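Local coordinates for protein 4-hydroxybenzoyl-CoA thioesterase (Staphylococcus aureus, PDB 6FDG) that probably hydrolyses the thioester bond of acyl-CoA substrates, consistent with a DHNA-CoA thioesterase of the vitamin K2 pathway, at residues S4-E9 and E31-D36; P56-N61 and S106-C111; Y64-F69 and K98-T103; K75-V80 and K91-N96. One frame throughout, in Å; residues are numbered along the deposited sequence. Where two conformers were deposited one is given.

Contact 1 (S4-E9 and E31-D36); sequences SITEIE and EVARLD
Thr-6 on the strand and Asp-36 on the helix approach each other from opposite directions and share the one hydrogen bond between 4-9 and 31-36. The Thr-6 side chain can be followed outward. Its CB lies 4.1 Å from Ala-33 CA and 3.4 Å from Asp-36 OD2, so the branch point already rests on the helix surface. OG1 donates to Asp-36 OD2 at 2.6 Å, meeting that oxygen on its anti side and 19° out of the carboxylate plane. The same OG1 also lies 3.9 Å from Ala-33 CB. The other branch, CG2, stands anti to the backbone N; it lies 3.7 Å from Asp-36 OD2 and 4.1 Å from Val-32 CG1, bridging the two.

Strand 2-9 and helix 26-41 belong to the hotdog fold, in which a curved sheet wraps a central helix; here the short segments run 136° apart, with axes 8.1 Å from each other at closest approach. Two residues beyond Thr-6, Ile-8 meets Val-32 tip to tip, CD1 to CG1 at 4.0 Å. Asp-36 reaches the strand with CG anti to its backbone N (chi1 -173°), and OD2 also forms a salt bridge with Lys-40 one helical turn on, so a single carboxylate oxygen serves a hydroxyl and an ammonium group. Arg-11 of a second subunit packs on both Ile-8 and Val-32.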
loop_
_atom_site.group_PDB
_atom_site.type_symbol
_atom_site.label_atom_id
_atom_site.label_comp_id
_atom_site.label_asym_id
_atom_site.label_seq_id
_atom_site.Cartn_x
_atom_site.Cartn_y
_atom_site.Cartn_z
ATOM N N SER A 4 16.969 11.491 16.131
ATOM C CA SER A 4 16.624 10.171 16.514
ATOM C C SER A 4 17.182 9.171 15.451
ATOM O O SER A 4 17.435 9.547 14.307
ATOM C CB SER A 4 15.118 9.976 16.709
ATOM O OG SER A 4 14.470 10.296 15.500
ATOM N N ILE A 5 17.329 7.902 15.889
ATOM C CA ILE A 5 17.587 6.780 14.993
ATOM C C ILE A 5 16.547 5.775 15.152
ATOM O O ILE A 5 16.220 5.328 16.280
ATOM C CB ILE A 5 18.996 6.089 15.297
ATOM C CG1 ILE A 5 20.082 7.100 15.118
ATOM C CG2 ILE A 5 19.140 4.810 14.406
ATOM C CD1 ILE A 5 20.411 7.497 13.756
ATOM N N THR A 6 15.875 5.409 14.031
ATOM C CA THR A 6 14.857 4.420 14.019
ATOM C C THR A 6 15.257 3.244 13.182
ATOM O O THR A 6 15.604 3.415 11.985
ATOM C CB THR A 6 13.561 5.027 13.421
ATOM O OG1 THR A 6 13.228 6.255 14.059
ATOM C CG2 THR A 6 12.384 4.065 13.485
ATOM N N GLU A 7 15.118 2.028 13.672
ATOM C CA GLU A 7 15.426 0.830 12.873
ATOM C C GLU A 7 14.116 0.339 12.248
ATOM O O GLU A 7 13.085 0.213 12.923
ATOM C CB GLU A 7 15.995 -0.262 13.781
ATOM C CG GLU A 7 17.345 0.140 14.388
ATOM C CD GLU A 7 18.004 -1.067 15.093
ATOM O OE1 GLU A 7 18.382 -2.017 14.376
ATOM O OE2 GLU A 7 18.084 -1.073 16.342
ATOM N N ILE A 8 14.191 0.015 10.961
ATOM C CA ILE A 8 13.095 -0.522 10.200
ATOM C C ILE A 8 13.577 -1.772 9.458
ATOM O O ILE A 8 14.622 -1.742 8.820
ATOM C CB ILE A 8 12.553 0.536 9.200
ATOM C CG1 ILE A 8 12.094 1.799 9.961
ATOM C CG2 ILE A 8 11.481 -0.088 8.297
ATOM C CD1 ILE A 8 11.532 2.873 9.038
ATOM N N GLU A 9 12.809 -2.827 9.521
ATOM C CA GLU A 9 13.143 -4.037 8.745
ATOM C C GLU A 9 12.219 -4.071 7.541
ATOM O O GLU A 9 10.998 -4.076 7.691
ATOM C CB GLU A 9 12.919 -5.276 9.612
ATOM C CG GLU A 9 13.220 -6.555 8.856
ATOM C CD GLU A 9 13.904 -7.604 9.702
ATOM O OE1 GLU A 9 13.481 -7.835 10.851
ATOM O OE2 GLU A 9 14.921 -8.165 9.233
ATOM N N GLU A 31 7.458 8.437 7.855
ATOM C CA GLU A 31 6.442 8.578 8.899
ATOM C C GLU A 31 6.798 7.810 10.134
ATOM O O GLU A 31 6.679 8.345 11.264
ATOM C CB GLU A 31 5.114 8.131 8.319
ATOM C CG GLU A 31 4.024 7.998 9.359
ATOM C CD GLU A 31 2.829 7.235 8.755
ATOM O OE1 GLU A 31 2.663 5.975 9.073
ATOM O OE2 GLU A 31 1.980 7.902 8.089
ATOM N N VAL A 32 7.193 6.546 9.986
ATOM C CA VAL A 32 7.581 5.741 11.125
ATOM C C VAL A 32 8.714 6.445 11.889
ATOM O O VAL A 32 8.688 6.552 13.122
ATOM C CB VAL A 32 7.996 4.327 10.665
ATOM C CG1 VAL A 32 8.687 3.504 11.803
ATOM C CG2 VAL A 32 6.800 3.586 10.172
ATOM N N ALA A 33 9.682 6.940 11.207
ATOM C CA ALA A 33 10.814 7.643 11.814
ATOM C C ALA A 33 10.427 8.905 12.489
ATOM O O ALA A 33 10.877 9.165 13.638
ATOM C CB ALA A 33 11.916 7.811 10.775
ATOM N N ARG A 34 9.598 9.704 11.842
ATOM C CA ARG A 34 9.175 10.956 12.405
ATOM C C ARG A 34 8.327 10.751 13.699
ATOM O O ARG A 34 8.523 11.442 14.701
ATOM C CB ARG A 34 8.261 11.672 11.336
ATOM C CG ARG A 34 7.698 12.964 11.768
ATOM C CD ARG A 34 7.004 13.697 10.625
ATOM N NE ARG A 34 5.852 13.016 10.093
ATOM C CZ ARG A 34 5.784 12.428 8.911
ATOM N NH1 ARG A 34 4.566 11.925 8.510
ATOM N NH2 ARG A 34 6.829 12.154 8.150
ATOM N N LEU A 35 7.472 9.746 13.695
ATOM C CA LEU A 35 6.656 9.443 14.874
ATOM C C LEU A 35 7.594 8.909 15.976
ATOM O O LEU A 35 7.243 9.147 17.190
ATOM C CB LEU A 35 5.529 8.499 14.496
ATOM C CG LEU A 35 4.400 9.132 13.675
ATOM C CD1 LEU A 35 3.440 8.048 13.136
ATOM C CD2 LEU A 35 3.567 10.135 14.483
ATOM N N ASP A 36 8.669 8.206 15.636
ATOM C CA ASP A 36 9.617 7.731 16.649
ATOM C C ASP A 36 10.332 8.938 17.201
ATOM O O ASP A 36 10.604 9.015 18.437
ATOM C CB ASP A 36 10.621 6.762 15.973
ATOM C CG ASP A 36 11.562 6.074 16.946
ATOM O OD1 ASP A 36 11.099 5.628 18.020
ATOM O OD2 ASP A 36 12.761 6.026 16.579
#

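Contact 2 (P56-N61 and S106-C111); sequences PVTDLN and STELIC
Thr-58 and Glu-108 cross obliquely, and Thr-58 OG1 donates to Glu-108 OE1 at 2.6 Å, on the anti side of that oxygen and 30° out of the carboxylate plane. Chi1 of 67° sets OG1 between the backbone N and the carbonyl carbon; the methyl CG2 is thereby turned to Ile-110, whose side chain it crosses at about a right angle, 3.7 Å from CG1. At this point the backbone has a classic beta bulge: Thr-58 and Asp-59 both face Glu-108, and the antiparallel register shifts by one residue. Thr-58 N donates to Glu-108 O at 2.8 Å and Glu-108 N to Asp-59 O at 2.9 Å, so both the C=O and the N-H of Glu-108 are bonded. Beyond the bulge the Asn-61 and Ser-106 pair closes with two further backbone bonds.

On the face bearing Val-57, Leu-60, Thr-107 and Leu-109 the contacts are mainly between carbon atoms. Val-57 CG2 meets Leu-109 CD1 at 3.8 Å, and Leu-60 CD1 meets Thr-107 CG2 at the same 3.8 Å.

That face looks to helix 26-41, where Arg-34 touches Val-57, Thr-107 and Leu-109. Strand 88-95 flanks 101-113 on its other side, with Tyr-92 OH bonded to Thr-107 OG1. Residues 59-61 pair antiparallel with a strand of a third subunit, so the sheet continues across the interface; Asn-63 and Asn-61 of that subunit also bond to the side chains of Asp-59 and Asn-61.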
loop_
_atom_site.group_PDB
_atom_site.type_symbol
_atom_site.label_atom_id
_atom_site.label_comp_id
_atom_site.label_asym_id
_atom_site.label_seq_id
_atom_site.Cartn_x
_atom_site.Cartn_y
_atom_site.Cartn_z
ATOM N N PRO A 56 -0.935 16.759 8.888
ATOM C CA PRO A 56 -0.588 16.207 7.576
ATOM C C PRO A 56 0.654 16.752 6.992
ATOM O O PRO A 56 1.112 17.879 7.248
ATOM C CB PRO A 56 -1.774 16.606 6.741
ATOM C CG PRO A 56 -2.192 17.956 7.286
ATOM C CD PRO A 56 -1.985 17.770 8.755
ATOM N N VAL A 57 1.235 15.905 6.134
ATOM C CA VAL A 57 2.388 16.335 5.222
ATOM C C VAL A 57 1.948 17.238 4.173
ATOM O O VAL A 57 1.004 16.858 3.424
ATOM C CB VAL A 57 3.049 15.069 4.697
ATOM C CG1 VAL A 57 4.086 15.476 3.679
ATOM C CG2 VAL A 57 3.673 14.308 5.802
ATOM N N THR A 58 2.575 18.362 3.949
ATOM C CA THR A 58 2.327 19.313 2.939
ATOM C C THR A 58 3.376 19.387 1.858
ATOM O O THR A 58 3.135 19.954 0.766
ATOM C CB THR A 58 2.038 20.727 3.534
ATOM O OG1 THR A 58 3.243 21.197 4.149
ATOM C CG2 THR A 58 0.789 20.640 4.401
ATOM N N ASP A 59 4.552 18.760 2.074
ATOM C CA ASP A 59 5.608 18.713 1.047
ATOM C C ASP A 59 6.415 17.524 1.336
ATOM O O ASP A 59 6.794 17.251 2.516
ATOM C CB ASP A 59 6.531 19.922 1.077
ATOM C CG ASP A 59 7.380 20.043 -0.080
ATOM O OD1 ASP A 59 6.873 20.405 -1.140
ATOM O OD2 ASP A 59 8.557 19.751 0.035
ATOM N N LEU A 60 6.795 16.743 0.345
ATOM C CA LEU A 60 7.570 15.498 0.455
ATOM C C LEU A 60 8.735 15.591 -0.521
ATOM O O LEU A 60 8.469 15.903 -1.736
ATOM C CB LEU A 60 6.723 14.259 0.164
ATOM C CG LEU A 60 7.486 12.940 0.003
ATOM C CD1 LEU A 60 8.077 12.479 1.352
ATOM C CD2 LEU A 60 6.521 11.916 -0.517
ATOM N N ASN A 61 9.959 15.274 -0.118
ATOM C CA ASN A 61 11.103 15.142 -1.015
ATOM C C ASN A 61 11.835 13.930 -0.633
ATOM O O ASN A 61 12.088 13.647 0.529
ATOM C CB ASN A 61 11.997 16.355 -0.844
ATOM C CG ASN A 61 11.199 17.666 -1.039
ATOM O OD1 ASN A 61 10.698 18.316 -0.045
ATOM N ND2 ASN A 61 10.977 18.049 -2.259
ATOM N N SER A 106 12.969 14.912 2.973
ATOM C CA SER A 106 12.380 15.845 3.886
ATOM C C SER A 106 10.886 15.804 3.798
ATOM O O SER A 106 10.292 15.385 2.776
ATOM C CB SER A 106 12.845 17.266 3.659
ATOM O OG SER A 106 12.531 17.741 2.378
ATOM N N THR A 107 10.205 16.196 4.859
ATOM C CA THR A 107 8.757 16.393 4.916
ATOM C C THR A 107 8.393 17.659 5.630
ATOM O O THR A 107 8.884 17.858 6.816
ATOM C CB THR A 107 8.015 15.272 5.593
ATOM O OG1 THR A 107 8.527 15.123 6.955
ATOM C CG2 THR A 107 8.118 13.918 4.856
ATOM N N GLU A 108 7.540 18.498 5.060
ATOM C CA GLU A 108 6.932 19.646 5.793
ATOM C C GLU A 108 5.639 19.177 6.334
ATOM O O GLU A 108 4.820 18.534 5.651
ATOM C CB GLU A 108 6.782 20.785 4.812
ATOM C CG GLU A 108 6.163 22.062 5.521
ATOM C CD GLU A 108 5.936 23.115 4.480
ATOM O OE1 GLU A 108 5.167 22.828 3.542
ATOM O OE2 GLU A 108 6.484 24.193 4.607
ATOM N N LEU A 109 5.355 19.545 7.611
ATOM C CA LEU A 109 4.164 19.168 8.385
ATOM C C LEU A 109 3.517 20.466 8.886
ATOM O O LEU A 109 4.246 21.403 9.276
ATOM C CB LEU A 109 4.448 18.300 9.556
ATOM C CG LEU A 109 4.791 16.847 9.413
ATOM C CD1 LEU A 109 3.580 16.098 9.185
ATOM C CD2 LEU A 109 5.843 16.485 8.424
ATOM N N ILE A 110 2.229 20.485 8.916
ATOM C CA ILE A 110 1.389 21.562 9.559
ATOM C C ILE A 110 0.502 20.846 10.553
ATOM O O ILE A 110 0.365 19.640 10.570
ATOM C CB ILE A 110 0.611 22.450 8.554
ATOM C CG1 ILE A 110 -0.391 21.611 7.748
ATOM C CG2 ILE A 110 1.578 23.137 7.662
ATOM C CD1 ILE A 110 -1.385 22.329 6.860
ATOM N N CYS A 111 -0.221 21.627 11.394
ATOM C CA CYS A 111 -1.261 21.072 12.241
ATOM C C CYS A 111 -2.571 21.788 11.943
ATOM O O CYS A 111 -2.558 23.004 11.762
ATOM C CB CYS A 111 -0.890 21.328 13.714
ATOM S SG CYS A 111 0.515 20.358 14.337
#

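Contact 3 (Y64-F69 and K98-T103); sequences YKKSIF and KGELAT
Ala-102 O accepts from two successive backbone amides, Lys-65 N at 2.8 Å and Lys-66 N at 3.0 Å. Both donors come from the same face of the carbonyl plane, Lys-65 N standing 36° above it. This grip lies where the hotdog sheet frays: Tyr-64 and Thr-103 form the one antiparallel bridge between 64-69 and 98-103, a non-hydrogen-bonded pair, after which 65-69 departs as loop. Ala-102 sits in a classic beta bulge, sharing Ile-94 of the adjoining strand with Thr-103, and its carbonyl is turned to the loop.

A water extends the polar link, donating to Lys-66 O at 2.8 Å and hydrogen-bonded to Thr-103 OG1. Further out, Lys-66 and Glu-100 cross at about a right angle. Their charged ends stay beyond salt-bridge range, NZ to OE1 4.4 Å, and the carboxylate's bonded partner is Asn-96 ND2. What touches is the lysine's CE, beside OE1.

Beneath the loop Ile-68 supplies the apolar part. It also lies on Ile-94 and on Tyr-26 and Trp-29 of helix 26-41, which places it at the buried end of the contact. Its CG1, anti to the carbonyl carbon (chi1 -58°), rests 4.0 Å from Ala-102 CB, and CD1 lies 4.0 Å from Thr-103 OG1.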
loop_
_atom_site.group_PDB
_atom_site.type_symbol
_atom_site.label_atom_id
_atom_site.label_comp_id
_atom_site.label_asym_id
_atom_site.label_seq_id
_atom_site.Cartn_x
_atom_site.Cartn_y
_atom_site.Cartn_z
ATOM N N TYR A 64 17.048 9.430 -3.851
ATOM C CA TYR A 64 17.417 8.026 -3.750
ATOM C C TYR A 64 18.919 7.883 -4.214
ATOM O O TYR A 64 19.183 8.011 -5.397
ATOM C CB TYR A 64 16.521 7.116 -4.573
ATOM C CG TYR A 64 15.003 7.283 -4.201
ATOM C CD1 TYR A 64 14.280 8.230 -4.866
ATOM C CD2 TYR A 64 14.407 6.480 -3.339
ATOM C CE1 TYR A 64 12.923 8.438 -4.566
ATOM C CE2 TYR A 64 13.020 6.635 -3.034
ATOM C CZ TYR A 64 12.326 7.587 -3.670
ATOM O OH TYR A 64 10.978 7.859 -3.378
ATOM N N LYS A 65 19.812 7.578 -3.321
ATOM C CA LYS A 65 21.248 7.434 -3.695
ATOM C C LYS A 65 21.558 6.078 -4.019
ATOM O O LYS A 65 22.458 5.886 -4.936
ATOM C CB LYS A 65 22.108 7.868 -2.523
ATOM C CG LYS A 65 21.883 9.173 -1.882
ATOM C CD LYS A 65 21.928 10.373 -2.676
ATOM C CE LYS A 65 21.631 11.549 -1.674
ATOM N NZ LYS A 65 21.741 12.868 -2.286
ATOM N N LYS A 66 21.024 5.073 -3.387
ATOM C CA LYS A 66 21.255 3.661 -3.611
ATOM C C LYS A 66 19.951 2.955 -3.521
ATOM O O LYS A 66 19.171 3.218 -2.573
ATOM C CB LYS A 66 22.229 3.041 -2.538
ATOM C CG LYS A 66 23.605 3.623 -2.547
ATOM C CD LYS A 66 24.480 2.793 -1.614
ATOM C CE LYS A 66 25.889 2.552 -2.146
ATOM N NZ LYS A 66 26.687 3.774 -1.917
ATOM N N SER A 67 19.665 1.980 -4.350
ATOM C CA SER A 67 18.559 1.058 -4.140
ATOM C C SER A 67 18.640 0.302 -2.846
ATOM O O SER A 67 19.819 -0.013 -2.344
ATOM C CB SER A 67 18.288 0.143 -5.389
ATOM O OG SER A 67 17.836 0.944 -6.447
ATOM N N ILE A 68 17.566 -0.031 -2.192
ATOM C CA ILE A 68 17.492 -0.910 -1.026
ATOM C C ILE A 68 16.890 -2.220 -1.495
ATOM O O ILE A 68 15.720 -2.277 -1.994
ATOM C CB ILE A 68 16.753 -0.233 0.177
ATOM C CG1 ILE A 68 17.500 1.074 0.542
ATOM C CG2 ILE A 68 16.583 -1.118 1.343
ATOM C CD1 ILE A 68 16.832 1.930 1.602
ATOM N N PHE A 69 17.761 -3.285 -1.528
ATOM C CA PHE A 69 17.319 -4.618 -1.953
ATOM C C PHE A 69 16.840 -5.355 -0.745
ATOM O O PHE A 69 17.463 -5.394 0.310
ATOM C CB PHE A 69 18.455 -5.349 -2.577
ATOM C CG PHE A 69 18.889 -4.787 -3.954
ATOM C CD1 PHE A 69 19.808 -3.775 -3.991
ATOM C CD2 PHE A 69 18.373 -5.316 -5.110
ATOM C CE1 PHE A 69 20.210 -3.240 -5.200
ATOM C CE2 PHE A 69 18.792 -4.836 -6.379
ATOM C CZ PHE A 69 19.686 -3.764 -6.380
ATOM N N LYS A 98 24.959 -2.126 5.546
ATOM C CA LYS A 98 26.396 -1.894 5.423
ATOM C C LYS A 98 26.853 -0.539 5.932
ATOM O O LYS A 98 28.016 -0.154 5.848
ATOM C CB LYS A 98 26.846 -2.065 4.035
ATOM C CG LYS A 98 26.602 -3.436 3.520
ATOM C CD LYS A 98 27.273 -3.570 2.146
ATOM C CE LYS A 98 26.678 -4.649 1.272
ATOM N NZ LYS A 98 26.818 -6.026 1.839
ATOM N N GLY A 99 25.867 0.304 6.387
ATOM C CA GLY A 99 26.256 1.645 6.870
ATOM C C GLY A 99 26.340 2.713 5.785
ATOM O O GLY A 99 26.772 3.832 6.072
ATOM N N GLU A 100 25.993 2.418 4.583
ATOM C CA GLU A 100 26.067 3.341 3.489
ATOM C C GLU A 100 24.778 4.247 3.446
ATOM O O GLU A 100 23.711 3.715 3.773
ATOM C CB GLU A 100 26.131 2.622 2.157
ATOM C CG GLU A 100 27.328 1.658 2.073
ATOM C CD GLU A 100 27.225 0.509 1.098
ATOM O OE1 GLU A 100 26.208 0.148 0.464
ATOM O OE2 GLU A 100 28.347 -0.158 0.939
ATOM N N LEU A 101 24.998 5.485 3.117
ATOM C CA LEU A 101 23.844 6.435 2.895
ATOM C C LEU A 101 23.046 6.076 1.646
ATOM O O LEU A 101 23.615 6.114 0.504
ATOM C CB LEU A 101 24.360 7.804 2.815
ATOM C CG LEU A 101 23.215 8.904 2.666
ATOM C CD1 LEU A 101 22.345 8.926 3.861
ATOM C CD2 LEU A 101 23.853 10.202 2.288
ATOM N N ALA A 102 21.840 5.527 1.847
ATOM C CA ALA A 102 20.995 5.059 0.745
ATOM C C ALA A 102 20.045 6.153 0.195
ATOM O O ALA A 102 19.625 6.146 -0.927
ATOM C CB ALA A 102 20.280 3.846 1.077
ATOM N N THR A 103 19.591 7.025 1.116
ATOM C CA THR A 103 18.504 7.951 0.821
ATOM C C THR A 103 18.530 9.146 1.723
ATOM O O THR A 103 18.913 9.020 2.902
ATOM C CB THR A 103 17.119 7.194 1.143
ATOM O OG1 THR A 103 17.220 5.831 0.998
ATOM C CG2 THR A 103 16.020 7.829 0.422
HETATM O O HOH W 1 16.992 4.626 -1.516
#

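Contact 4 (K75-V80 and K91-N96); sequences KVKTWV and KYEIFN
Trp-79 and Lys-91 make a CH-pi contact between 75-80 and 91-96: Lys-91 CB lies over one face of the indole, 3.9 Å from the six-membered ring centroid and 24° off its normal. With CG placed between the backbone N and the carbonyl carbon, the ring swings across the neighbouring strand, bringing its edge to Glu-93 as well, where CH2 lies 3.8 Å from OE2 and the carboxylate plane stands 84° from the ring. The indole NE1 bonds to Glu-81.

Backbone hydrogen bonds come in three reciprocal pairs, Lys-75 with Phe-95, Lys-77 with Glu-93 and Trp-79 with Lys-91. The straightest is Phe-95 N to Lys-75 O, 2.8 Å with 171° at the hydrogen.

Charge plays a looser part. Lys-77 and Glu-93 run side by side, yet NZ and OE1 remain 4.2 Å apart; a water accepts from NZ and donates weakly to OE1.

Apolar packing occupies the opposite face. Val-76 CG2 meets Ile-94 CG1 at 4.1 Å, while Thr-78 CG2 lies 3.7 Å from Tyr-92 CE2. Ala-33 of helix 26-41 packs on Val-76 and Thr-78, and Phe-30 stacks on Tyr-92. These strands form an antiparallel beta hairpin, part of the sheet that wraps the central helix in the hotdog fold.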
loop_
_atom_site.group_PDB
_atom_site.type_symbol
_atom_site.label_atom_id
_atom_site.label_comp_id
_atom_site.label_asym_id
_atom_site.label_seq_id
_atom_site.Cartn_x
_atom_site.Cartn_y
_atom_site.Cartn_z
ATOM N N LYS A 75 18.550 1.963 9.082
ATOM C CA LYS A 75 18.457 2.904 10.170
ATOM C C LYS A 75 18.145 4.231 9.578
ATOM O O LYS A 75 18.706 4.676 8.585
ATOM C CB LYS A 75 19.796 2.986 10.930
ATOM C CG LYS A 75 20.125 1.647 11.640
ATOM C CD LYS A 75 21.487 1.613 12.328
ATOM C CE LYS A 75 21.700 0.139 12.734
ATOM N NZ LYS A 75 20.513 -0.435 13.490
ATOM N N VAL A 76 17.110 4.890 10.131
ATOM C CA VAL A 76 16.623 6.195 9.673
ATOM C C VAL A 76 16.997 7.259 10.684
ATOM O O VAL A 76 16.581 7.106 11.833
ATOM C CB VAL A 76 15.117 6.232 9.370
ATOM C CG1 VAL A 76 14.812 7.575 8.765
ATOM C CG2 VAL A 76 14.708 5.074 8.503
ATOM N N LYS A 77 17.762 8.233 10.319
ATOM C CA LYS A 77 18.181 9.376 11.148
ATOM C C LYS A 77 17.198 10.491 10.823
ATOM O O LYS A 77 17.068 10.865 9.652
ATOM C CB LYS A 77 19.626 9.773 10.863
ATOM C CG LYS A 77 20.106 10.972 11.659
ATOM C CD LYS A 77 21.598 11.214 11.331
ATOM C CE LYS A 77 22.180 12.302 12.190
ATOM N NZ LYS A 77 23.636 12.511 11.820
ATOM N N THR A 78 16.551 11.081 11.834
ATOM C CA THR A 78 15.544 12.144 11.730
ATOM C C THR A 78 15.887 13.327 12.525
ATOM O O THR A 78 16.251 13.126 13.709
ATOM C CB THR A 78 14.198 11.608 12.175
ATOM O OG1 THR A 78 13.829 10.450 11.479
ATOM C CG2 THR A 78 13.087 12.667 11.953
ATOM N N TRP A 79 15.718 14.495 12.003
ATOM C CA TRP A 79 15.884 15.740 12.813
ATOM C C TRP A 79 14.969 16.803 12.248
ATOM O O TRP A 79 14.344 16.645 11.164
ATOM C CB TRP A 79 17.328 16.295 12.810
ATOM C CG TRP A 79 17.861 16.734 11.557
ATOM C CD1 TRP A 79 17.959 18.041 11.136
ATOM C CD2 TRP A 79 18.501 15.966 10.526
ATOM N NE1 TRP A 79 18.569 18.112 9.905
ATOM C CE2 TRP A 79 18.904 16.850 9.529
ATOM C CE3 TRP A 79 18.720 14.579 10.340
ATOM C CZ2 TRP A 79 19.639 16.405 8.369
ATOM C CZ3 TRP A 79 19.333 14.193 9.203
ATOM C CH2 TRP A 79 19.769 15.081 8.281
ATOM N N VAL A 80 14.680 17.830 13.034
ATOM C CA VAL A 80 13.852 18.962 12.629
ATOM C C VAL A 80 14.759 20.045 12.088
ATOM O O VAL A 80 15.498 20.730 12.849
ATOM C CB VAL A 80 12.975 19.423 13.784
ATOM C CG1 VAL A 80 12.210 20.674 13.293
ATOM C CG2 VAL A 80 12.052 18.319 14.242
ATOM N N LYS A 91 14.015 16.478 8.312
ATOM C CA LYS A 91 14.937 15.870 7.346
ATOM C C LYS A 91 15.304 14.506 7.835
ATOM O O LYS A 91 15.316 14.169 9.028
ATOM C CB LYS A 91 16.197 16.748 7.154
ATOM C CG LYS A 91 15.926 17.923 6.235
ATOM C CD LYS A 91 17.123 18.842 6.026
ATOM C CE LYS A 91 18.199 18.100 5.295
ATOM N NZ LYS A 91 18.934 19.166 4.447
ATOM N N TYR A 92 15.641 13.661 6.835
ATOM C CA TYR A 92 15.950 12.267 7.065
ATOM C C TYR A 92 17.145 11.783 6.276
ATOM O O TYR A 92 17.435 12.252 5.151
ATOM C CB TYR A 92 14.815 11.350 6.564
ATOM C CG TYR A 92 13.445 11.801 7.085
ATOM C CD1 TYR A 92 12.703 12.741 6.323
ATOM C CD2 TYR A 92 12.889 11.277 8.204
ATOM C CE1 TYR A 92 11.476 13.221 6.785
ATOM C CE2 TYR A 92 11.615 11.727 8.656
ATOM C CZ TYR A 92 10.919 12.642 7.902
ATOM O OH TYR A 92 9.618 13.060 8.334
ATOM N N GLU A 93 17.823 10.817 6.852
ATOM C CA GLU A 93 18.884 10.015 6.130
ATOM C C GLU A 93 18.598 8.579 6.413
ATOM O O GLU A 93 18.357 8.201 7.560
ATOM C CB GLU A 93 20.308 10.370 6.657
ATOM C CG GLU A 93 20.739 11.734 6.306
ATOM C CD GLU A 93 22.090 12.183 6.921
ATOM O OE1 GLU A 93 22.481 11.591 7.903
ATOM O OE2 GLU A 93 22.536 13.202 6.413
ATOM N N ILE A 94 18.662 7.720 5.389
ATOM C CA ILE A 94 18.489 6.290 5.568
ATOM C C ILE A 94 19.804 5.560 5.246
ATOM O O ILE A 94 20.400 5.794 4.167
ATOM C CB ILE A 94 17.431 5.684 4.675
ATOM C CG1 ILE A 94 16.067 6.418 4.890
ATOM C CG2 ILE A 94 17.313 4.202 4.907
ATOM C CD1 ILE A 94 14.958 5.855 4.056
ATOM N N PHE A 95 20.280 4.799 6.233
ATOM C CA PHE A 95 21.505 3.962 6.054
ATOM C C PHE A 95 21.085 2.572 5.931
ATOM O O PHE A 95 20.255 1.990 6.643
ATOM C CB PHE A 95 22.406 4.217 7.284
ATOM C CG PHE A 95 22.860 5.633 7.443
ATOM C CD1 PHE A 95 24.036 6.126 6.811
ATOM C CD2 PHE A 95 22.100 6.549 8.194
ATOM C CE1 PHE A 95 24.434 7.470 6.882
ATOM C CE2 PHE A 95 22.516 7.882 8.272
ATOM C CZ PHE A 95 23.649 8.351 7.641
ATOM N N ASN A 96 21.797 1.878 4.992
ATOM C CA ASN A 96 21.595 0.464 4.810
ATOM C C ASN A 96 22.373 -0.347 5.848
ATOM O O ASN A 96 23.081 0.183 6.647
ATOM C CB ASN A 96 21.768 0.085 3.345
ATOM C CG ASN A 96 23.220 -0.005 2.879
ATOM O OD1 ASN A 96 24.122 0.139 3.726
ATOM N ND2 ASN A 96 23.415 0.030 1.596
HETATM O O HOH W 2 23.614 14.070 9.049
#

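The centres of contacts 1 and 4 lie about 7 and 8 Å from the chain's centre, that of contact 2 about 10 Å and that of contact 3 about 18 Å, with two exposed residues touching there. Strands 2-9 and 73-83 adjoin, so contacts 1 and 4 meet, with Glu-7 OE1 bridged to Lys-75 NZ at 2.8 Å. Contacts 2 and 3 share strand 101-113; contacts 1, 2 and 3 reach other subunits, contact 4 none. Contacts 2 and 4 rest on backbone pairing, regular in contact 4 and interrupted by a bulge in contact 2; contact 3 on one shared carbonyl and a water, with Ile-68 packed beneath. Contact 1 has no backbone-to-backbone hydrogen bond and is carried mainly by side chains.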